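Local coordinates for adhesion and penetration protein autotransporter (Haemophilus influenzae, PDB 3SYJ), which promotes bacterial adherence to and invasion of host cells, self-associates between bacteria, and is probably a serine protease of the autotransporter class, at residues I7-Q10 and Y11-F15; I616-D619 and H620-I623; S869-F872 and G873-S876. All coordinates share one frame; numbering follows the deposited sequence.

Contact 1: I7-Q10 and Y11-F15; sequences IDYQ and YYRDF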
loop_
_atom_site.group_PDB
_atom_site.type_symbol
_atom_site.label_atom_id
_atom_site.label_comp_id
_atom_site.label_asym_id
_atom_site.label_seq_id
_atom_site.Cartn_x
_atom_site.Cartn_y
_atom_site.Cartn_z
ATOM N N ILE A 7 -56.677 -22.494 7.413
ATOM C CA ILE A 7 -55.220 -22.393 7.470
ATOM C C ILE A 7 -54.617 -23.251 6.354
ATOM O O ILE A 7 -55.109 -24.353 6.087
ATOM C CB ILE A 7 -54.698 -22.858 8.843
ATOM C CG1 ILE A 7 -55.058 -21.835 9.919
ATOM C CG2 ILE A 7 -53.191 -23.094 8.817
ATOM C CD1 ILE A 7 -54.907 -22.363 11.323
ATOM N N ASP A 8 -53.578 -22.736 5.690
ATOM C CA ASP A 8 -52.907 -23.467 4.611
ATOM C C ASP A 8 -52.640 -24.900 5.023
ATOM O O ASP A 8 -52.105 -25.152 6.101
ATOM C CB ASP A 8 -51.570 -22.826 4.255
ATOM C CG ASP A 8 -51.726 -21.538 3.489
ATOM O OD1 ASP A 8 -52.803 -21.314 2.901
ATOM O OD2 ASP A 8 -50.767 -20.746 3.473
ATOM N N TYR A 9 -53.014 -25.835 4.159
ATOM C CA TYR A 9 -52.780 -27.250 4.415
ATOM C C TYR A 9 -51.288 -27.495 4.576
ATOM O O TYR A 9 -50.882 -28.396 5.304
ATOM C CB TYR A 9 -53.320 -28.093 3.261
ATOM C CG TYR A 9 -53.656 -29.524 3.622
ATOM C CD1 TYR A 9 -54.402 -29.827 4.754
ATOM C CD2 TYR A 9 -53.259 -30.570 2.807
ATOM C CE1 TYR A 9 -54.728 -31.147 5.071
ATOM C CE2 TYR A 9 -53.576 -31.885 3.113
ATOM C CZ TYR A 9 -54.306 -32.167 4.238
ATOM O OH TYR A 9 -54.604 -33.477 4.520
ATOM N N GLN A 10 -50.473 -26.680 3.907
ATOM C CA GLN A 10 -49.024 -26.857 3.952
ATOM C C GLN A 10 -48.469 -26.905 5.376
ATOM O O GLN A 10 -47.534 -27.661 5.650
ATOM C CB GLN A 10 -48.303 -25.787 3.137
ATOM C CG GLN A 10 -46.866 -26.168 2.795
ATOM C CD GLN A 10 -46.780 -27.375 1.858
ATOM O OE1 GLN A 10 -47.539 -27.483 0.895
ATOM N NE2 GLN A 10 -45.842 -28.280 2.136
ATOM N N TYR A 11 -49.042 -26.112 6.281
ATOM C CA TYR A 11 -48.582 -26.113 7.673
ATOM C C TYR A 11 -48.618 -27.517 8.256
ATOM O O TYR A 11 -47.660 -27.986 8.850
ATOM C CB TYR A 11 -49.449 -25.203 8.542
ATOM C CG TYR A 11 -49.113 -23.737 8.455
ATOM C CD1 TYR A 11 -48.001 -23.217 9.115
ATOM C CD2 TYR A 11 -49.923 -22.863 7.740
ATOM C CE1 TYR A 11 -47.701 -21.862 9.042
ATOM C CE2 TYR A 11 -49.637 -21.518 7.664
ATOM C CZ TYR A 11 -48.531 -21.021 8.314
ATOM O OH TYR A 11 -48.263 -19.679 8.228
ATOM N N TYR A 12 -49.738 -28.186 8.076
ATOM C CA TYR A 12 -49.921 -29.501 8.647
ATOM C C TYR A 12 -49.035 -30.544 7.979
ATOM O O TYR A 12 -48.651 -31.536 8.593
ATOM C CB TYR A 12 -51.381 -29.899 8.500
ATOM C CG TYR A 12 -52.358 -28.958 9.166
ATOM C CD1 TYR A 12 -52.662 -29.079 10.521
ATOM C CD2 TYR A 12 -52.991 -27.960 8.441
ATOM C CE1 TYR A 12 -53.571 -28.227 11.132
ATOM C CE2 TYR A 12 -53.901 -27.105 9.038
ATOM C CZ TYR A 12 -54.188 -27.240 10.384
ATOM O OH TYR A 12 -55.095 -26.385 10.972
ATOM N N ARG A 13 -48.737 -30.341 6.705
ATOM C CA ARG A 13 -47.874 -31.270 5.994
ATOM C C ARG A 13 -46.425 -31.060 6.428
ATOM O O ARG A 13 -45.730 -32.017 6.749
ATOM C CB ARG A 13 -48.015 -31.097 4.482
ATOM C CG ARG A 13 -49.368 -31.521 3.914
ATOM C CD ARG A 13 -49.633 -33.004 4.094
ATOM N NE ARG A 13 -48.413 -33.789 3.956
ATOM C CZ ARG A 13 -47.833 -34.067 2.797
ATOM N NH1 ARG A 13 -48.393 -33.618 1.688
ATOM N NH2 ARG A 13 -46.705 -34.773 2.744
ATOM N N ASP A 14 -45.981 -29.807 6.448
ATOM C CA ASP A 14 -44.616 -29.484 6.860
ATOM C C ASP A 14 -44.361 -29.952 8.292
ATOM O O ASP A 14 -43.297 -30.501 8.602
ATOM C CB ASP A 14 -44.342 -27.980 6.729
ATOM C CG ASP A 14 -44.095 -27.549 5.281
ATOM O OD1 ASP A 14 -43.988 -28.439 4.406
ATOM O OD2 ASP A 14 -44.006 -26.325 5.021
ATOM N N PHE A 15 -45.349 -29.733 9.153
ATOM C CA PHE A 15 -45.283 -30.136 10.556
ATOM C C PHE A 15 -44.919 -31.621 10.652
ATOM O O PHE A 15 -43.989 -31.991 11.366
ATOM C CB PHE A 15 -46.631 -29.864 11.249
ATOM C CG PHE A 15 -46.531 -29.647 12.737
ATOM C CD1 PHE A 15 -46.297 -28.381 13.253
ATOM C CD2 PHE A 15 -46.685 -30.706 13.622
ATOM C CE1 PHE A 15 -46.213 -28.174 14.620
ATOM C CE2 PHE A 15 -46.602 -30.507 14.993
ATOM C CZ PHE A 15 -46.369 -29.238 15.493
#
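The rings of Tyr11 and Tyr12 each receive a backbone carbonyl at the edge. Asp8 O lies near the plane of the Tyr11 ring, 3.6 Å from Tyr11 CD2. Tyr9 O does the same for Tyr12, 3.8 Å from Tyr12 CD2. The Tyr9 ring meets Tyr12 and Arg13 CG obliquely. It stands edge-to-face with Trp161, and its hydroxyl bonds to Tyr177 OH. Ile7 meets both the Tyr11 and Tyr12 rings obliquely, crossing each at about a right angle. Its CG2 is 3.4 Å from Tyr11 CD2. With CG1 beside the backbone N (chi1 -71°), CG2 stands anti to that N, turned to the two rings. The hydroxyl of Tyr11 bonds to the backbone of Tyr32. Ile7 and Asp8 lead into helix 9-17, in the S6-type protease domain. Asp8 O accepts Tyr11 N at 3.2 Å; Tyr9 O accepts Arg13 N, and Gln10 O accepts Asp14 N at 2.8 Å. One turn also joins side chains: Gln10 NE2 gives a hydrogen bond to Asp14 OD1 at 2.9 Å. The bend at chi2 of Gln10 (66°) swings the amide over toward Asp14. The acceptor lies in the amide plane, but the amide meets the carboxylate from above, the two planes being 58° apart. Asp14 OD1 also accepts Ala597 N, and OD2 bonds to His596 ND1. Gln10 NE2 reaches Ala597 O as well, tying the helix to a loop of the solenoid region.

Contact 2: I616-D619 and H620-I623; sequences IVWD and HDWI
Trp618 and Asp621 close a type I beta turn, with Asp621 N donating to Trp618 O at 3.0 Å. The turn leads from the loop after helix 603-609 into strand 622-629, within the second beta-solenoid repeat region. Its two end side chains pack together. CB of Trp618 is 3.7 Å from CB of Asp621, and Asp621 OD2 lies 3.3 Å from Trp618 CE3, oblique to the indole. The His620 ring lies near parallel to the five-membered ring of Trp618, planes 11° apart, but slid so far that they barely overlap. The chi1 of His620 (69°) folds the imidazole back alongside the turn, where CB of Asp621 lies over one face, toward the rim. Trp622 brings the edge of its indole back to the turn: CD1 is 3.5 Å from Trp618 O. Asp619 and Trp622 run side by side and point the same way. Further out, Thr594 OG1 bonds to Asp621 OD1 and His596 NE2 to Asp621 OD2. Arg643 makes a salt bridge to Asp619 OD1 and a cation-pi contact with the Trp622 ring, so one cation serves both the carboxylate and the indole. A water accepts from Trp618 N at 2.9 Å and lies within bonding distance of Asp621 O. A second water lies at the indole edge; it accepts from Trp622 NE1 at 3.1 Å and donates to Asp619 OD1 at 2.6 Å.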
loop_
_atom_site.group_PDB
_atom_site.type_symbol
_atom_site.label_atom_id
_atom_site.label_comp_id
_atom_site.label_asym_id
_atom_site.label_seq_id
_atom_site.Cartn_x
_atom_site.Cartn_y
_atom_site.Cartn_z
ATOM N N ILE A 616 -43.558 -29.284 -3.701
ATOM C CA ILE A 616 -43.795 -27.930 -3.250
ATOM C C ILE A 616 -42.478 -27.175 -3.104
ATOM O O ILE A 616 -41.701 -27.431 -2.193
ATOM C CB ILE A 616 -44.577 -27.941 -1.931
ATOM C CG1 ILE A 616 -45.941 -28.593 -2.159
ATOM C CG2 ILE A 616 -44.738 -26.535 -1.387
ATOM C CD1 ILE A 616 -46.752 -27.917 -3.255
ATOM N N VAL A 617 -42.229 -26.240 -4.010
ATOM C CA VAL A 617 -41.010 -25.450 -3.967
ATOM C C VAL A 617 -41.343 -23.969 -4.099
ATOM O O VAL A 617 -41.966 -23.577 -5.081
ATOM C CB VAL A 617 -40.085 -25.845 -5.114
ATOM C CG1 VAL A 617 -38.895 -24.906 -5.180
ATOM C CG2 VAL A 617 -39.638 -27.294 -4.950
ATOM N N TRP A 618 -40.944 -23.151 -3.120
ATOM C CA TRP A 618 -41.225 -21.708 -3.167
ATOM C C TRP A 618 -40.004 -20.915 -3.610
ATOM O O TRP A 618 -38.955 -20.968 -2.971
ATOM C CB TRP A 618 -41.721 -21.168 -1.818
ATOM C CG TRP A 618 -42.949 -21.848 -1.280
ATOM C CD1 TRP A 618 -43.852 -22.593 -1.984
ATOM C CD2 TRP A 618 -43.422 -21.825 0.076
ATOM N NE1 TRP A 618 -44.846 -23.046 -1.152
ATOM C CE2 TRP A 618 -44.607 -22.589 0.119
ATOM C CE3 TRP A 618 -42.959 -21.236 1.257
ATOM C CZ2 TRP A 618 -45.334 -22.784 1.296
ATOM C CZ3 TRP A 618 -43.684 -21.431 2.429
ATOM C CH2 TRP A 618 -44.856 -22.198 2.438
ATOM N N ASP A 619 -40.159 -20.161 -4.693
ATOM C CA ASP A 619 -39.046 -19.462 -5.336
ATOM C C ASP A 619 -38.428 -18.358 -4.465
ATOM O O ASP A 619 -37.284 -17.962 -4.682
ATOM C CB ASP A 619 -39.512 -18.885 -6.687
ATOM C CG ASP A 619 -38.401 -18.832 -7.727
ATOM O OD1 ASP A 619 -37.405 -19.582 -7.601
ATOM O OD2 ASP A 619 -38.539 -18.044 -8.685
ATOM N N HIS A 620 -39.186 -17.858 -3.490
ATOM C CA HIS A 620 -38.702 -16.817 -2.583
ATOM C C HIS A 620 -38.208 -17.395 -1.259
ATOM O O HIS A 620 -37.755 -16.660 -0.381
ATOM C CB HIS A 620 -39.818 -15.822 -2.283
ATOM C CG HIS A 620 -40.921 -16.396 -1.448
ATOM N ND1 HIS A 620 -42.028 -17.009 -1.996
ATOM C CD2 HIS A 620 -41.079 -16.464 -0.104
ATOM C CE1 HIS A 620 -42.822 -17.428 -1.026
ATOM N NE2 HIS A 620 -42.269 -17.112 0.131
ATOM N N ASP A 621 -38.319 -18.708 -1.107
ATOM C CA ASP A 621 -37.997 -19.364 0.154
ATOM C C ASP A 621 -36.873 -20.379 -0.064
ATOM O O ASP A 621 -37.121 -21.568 -0.295
ATOM C CB ASP A 621 -39.256 -20.038 0.713
ATOM C CG ASP A 621 -39.000 -20.787 1.999
ATOM O OD1 ASP A 621 -37.960 -20.546 2.634
ATOM O OD2 ASP A 621 -39.846 -21.620 2.381
ATOM N N TRP A 622 -35.635 -19.883 -0.011
ATOM C CA TRP A 622 -34.434 -20.695 -0.211
ATOM C C TRP A 622 -33.523 -20.647 1.009
ATOM O O TRP A 622 -33.561 -19.691 1.784
ATOM C CB TRP A 622 -33.646 -20.189 -1.423
ATOM C CG TRP A 622 -34.126 -20.732 -2.725
ATOM C CD1 TRP A 622 -35.422 -20.802 -3.159
ATOM C CD2 TRP A 622 -33.317 -21.268 -3.782
ATOM N NE1 TRP A 622 -35.464 -21.364 -4.412
ATOM C CE2 TRP A 622 -34.189 -21.656 -4.817
ATOM C CE3 TRP A 622 -31.940 -21.468 -3.947
ATOM C CZ2 TRP A 622 -33.730 -22.225 -6.007
ATOM C CZ3 TRP A 622 -31.488 -22.033 -5.125
ATOM C CH2 TRP A 622 -32.380 -22.403 -6.141
ATOM N N ILE A 623 -32.699 -21.682 1.160
ATOM C CA ILE A 623 -31.672 -21.724 2.195
ATOM C C ILE A 623 -30.382 -21.084 1.689
ATOM O O ILE A 623 -29.916 -21.394 0.587
ATOM C CB ILE A 623 -31.365 -23.178 2.617
ATOM C CG1 ILE A 623 -32.663 -23.897 3.015
ATOM C CG2 ILE A 623 -30.345 -23.194 3.744
ATOM C CD1 ILE A 623 -32.488 -25.337 3.464
HETATM O O HOH W 1 -38.909 -23.634 -1.179
HETATM O O HOH W 2 -37.287 -22.085 -6.757
#

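Contact 3: S869-F872 and G873-S876; sequences SSLF and GYKS
A beta hairpin joins strand 862-870 to strand 875-881, near the C-terminal end of the passenger domain, in its pertactin-like region. The two arms run antiparallel, and a G1 beta bulge closes the turn: Tyr874 and Lys875 both face Ser870. Ser870 and Lys875 form the hydrogen-bonded pair. Ser870 N gives to Lys875 O at 2.8 Å, and Lys875 N returns to Ser870 O at 3.1 Å. Ser870 O also takes a weak bond from Gly873 N, so it accepts from both the turn and the strand. Tyr874 N adds a weak bond to Leu871 O. The backbone of Tyr874 is in the left-handed helical region (phi 52°, psi 48°), as expected for the first residue of a G1 bulge. One step down the arms, Ser869 and Ser876 are a non-hydrogen-bonded pair. Their CB atoms are only 3.4 Å apart, tighter than usual for two carbons. Leu906 packs against both side chains. Ser869 OG bonds to Asn895 OD1, which also accepts Leu871 N, so one amide oxygen joins the strand end to the start of the turn. On the other face of the sheet, Ser870 and Lys875 both touch Phe850. The Tyr874 hydroxyl bonds to Tyr937 OH and to the backbone of Thr902 and Glu904, which fixes the far end of the ring. With CG beside its own backbone N (chi1 -76°), the Tyr874 ring folds back against the turn. Leu871 O sits over the centre of one face of the Tyr874 ring, 3.3 Å above its plane.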
loop_
_atom_site.group_PDB
_atom_site.type_symbol
_atom_site.label_atom_id
_atom_site.label_comp_id
_atom_site.label_asym_id
_atom_site.label_seq_id
_atom_site.Cartn_x
_atom_site.Cartn_y
_atom_site.Cartn_z
ATOM N N SER A 869 -10.093 25.727 -11.712
ATOM C CA SER A 869 -8.996 26.674 -11.872
ATOM C C SER A 869 -9.036 27.816 -10.862
ATOM O O SER A 869 -10.060 28.072 -10.228
ATOM C CB SER A 869 -9.012 27.257 -13.285
ATOM O OG SER A 869 -10.099 28.158 -13.442
ATOM N N SER A 870 -7.897 28.488 -10.723
ATOM C CA SER A 870 -7.802 29.746 -9.997
ATOM C C SER A 870 -7.106 30.760 -10.886
ATOM O O SER A 870 -5.879 30.850 -10.886
ATOM C CB SER A 870 -7.012 29.586 -8.698
ATOM O OG SER A 870 -6.852 30.840 -8.053
ATOM N N LEU A 871 -7.889 31.512 -11.652
ATOM C CA LEU A 871 -7.333 32.502 -12.567
ATOM C C LEU A 871 -6.500 33.528 -11.814
ATOM O O LEU A 871 -5.579 34.121 -12.379
ATOM C CB LEU A 871 -8.442 33.191 -13.372
ATOM C CG LEU A 871 -8.981 32.400 -14.571
ATOM C CD1 LEU A 871 -10.164 33.105 -15.216
ATOM C CD2 LEU A 871 -7.879 32.166 -15.596
ATOM N N PHE A 872 -6.818 33.717 -10.534
ATOM C CA PHE A 872 -6.086 34.662 -9.700
ATOM C C PHE A 872 -4.608 34.299 -9.562
ATOM O O PHE A 872 -3.743 35.172 -9.618
ATOM C CB PHE A 872 -6.717 34.794 -8.315
ATOM C CG PHE A 872 -5.988 35.751 -7.419
ATOM C CD1 PHE A 872 -6.346 37.089 -7.370
ATOM C CD2 PHE A 872 -4.923 35.320 -6.645
ATOM C CE1 PHE A 872 -5.667 37.975 -6.554
ATOM C CE2 PHE A 872 -4.240 36.200 -5.830
ATOM C CZ PHE A 872 -4.613 37.528 -5.783
ATOM N N GLY A 873 -4.322 33.016 -9.364
ATOM C CA GLY A 873 -2.946 32.556 -9.275
ATOM C C GLY A 873 -2.454 32.027 -10.609
ATOM O O GLY A 873 -1.298 31.617 -10.746
ATOM N N TYR A 874 -3.343 32.056 -11.598
ATOM C CA TYR A 874 -3.112 31.423 -12.899
ATOM C C TYR A 874 -2.698 29.949 -12.777
ATOM O O TYR A 874 -1.737 29.499 -13.405
ATOM C CB TYR A 874 -2.134 32.238 -13.751
ATOM C CG TYR A 874 -2.771 33.474 -14.351
ATOM C CD1 TYR A 874 -3.537 33.392 -15.508
ATOM C CD2 TYR A 874 -2.623 34.722 -13.753
ATOM C CE1 TYR A 874 -4.133 34.519 -16.060
ATOM C CE2 TYR A 874 -3.215 35.856 -14.296
ATOM C CZ TYR A 874 -3.971 35.749 -15.450
ATOM O OH TYR A 874 -4.564 36.867 -16.003
ATOM N N LYS A 875 -3.454 29.214 -11.964
ATOM C CA LYS A 875 -3.262 27.782 -11.767
ATOM C C LYS A 875 -4.537 27.052 -12.165
ATOM O O LYS A 875 -5.618 27.641 -12.160
ATOM C CB LYS A 875 -2.965 27.486 -10.296
ATOM C CG LYS A 875 -1.700 28.137 -9.752
ATOM C CD LYS A 875 -1.718 28.191 -8.228
ATOM C CE LYS A 875 -1.647 26.799 -7.606
ATOM N NZ LYS A 875 -0.270 26.218 -7.631
ATOM N N SER A 876 -4.412 25.769 -12.501
ATOM C CA SER A 876 -5.576 24.950 -12.834
ATOM C C SER A 876 -5.231 23.477 -13.035
ATOM O O SER A 876 -4.058 23.089 -13.037
ATOM C CB SER A 876 -6.250 25.471 -14.101
ATOM O OG SER A 876 -5.592 24.987 -15.254
#

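How the contacts relate
Contact 1 is buried, contact 2 lies at the surface, and contact 3 is partly buried. Contacts 1 and 2 are neighbours although far apart in sequence: Gln10 packs on Ile616 and Trp618, and His596 bonds to both Asp14 and Asp621. Through these touches the protease domain meets the solenoid region. Contact 3 stands alone, its centre about 62 Å from that of contact 2 and 75 Å from that of contact 1. Each holds a different element: a helix start, a turn entering a strand, and a hairpin. Contact 1 adds an amide-carboxylate bond to helix bonds. Contact 2 relies on aromatic rings, carboxylates and water. Contact 3 is mainly backbone pairing.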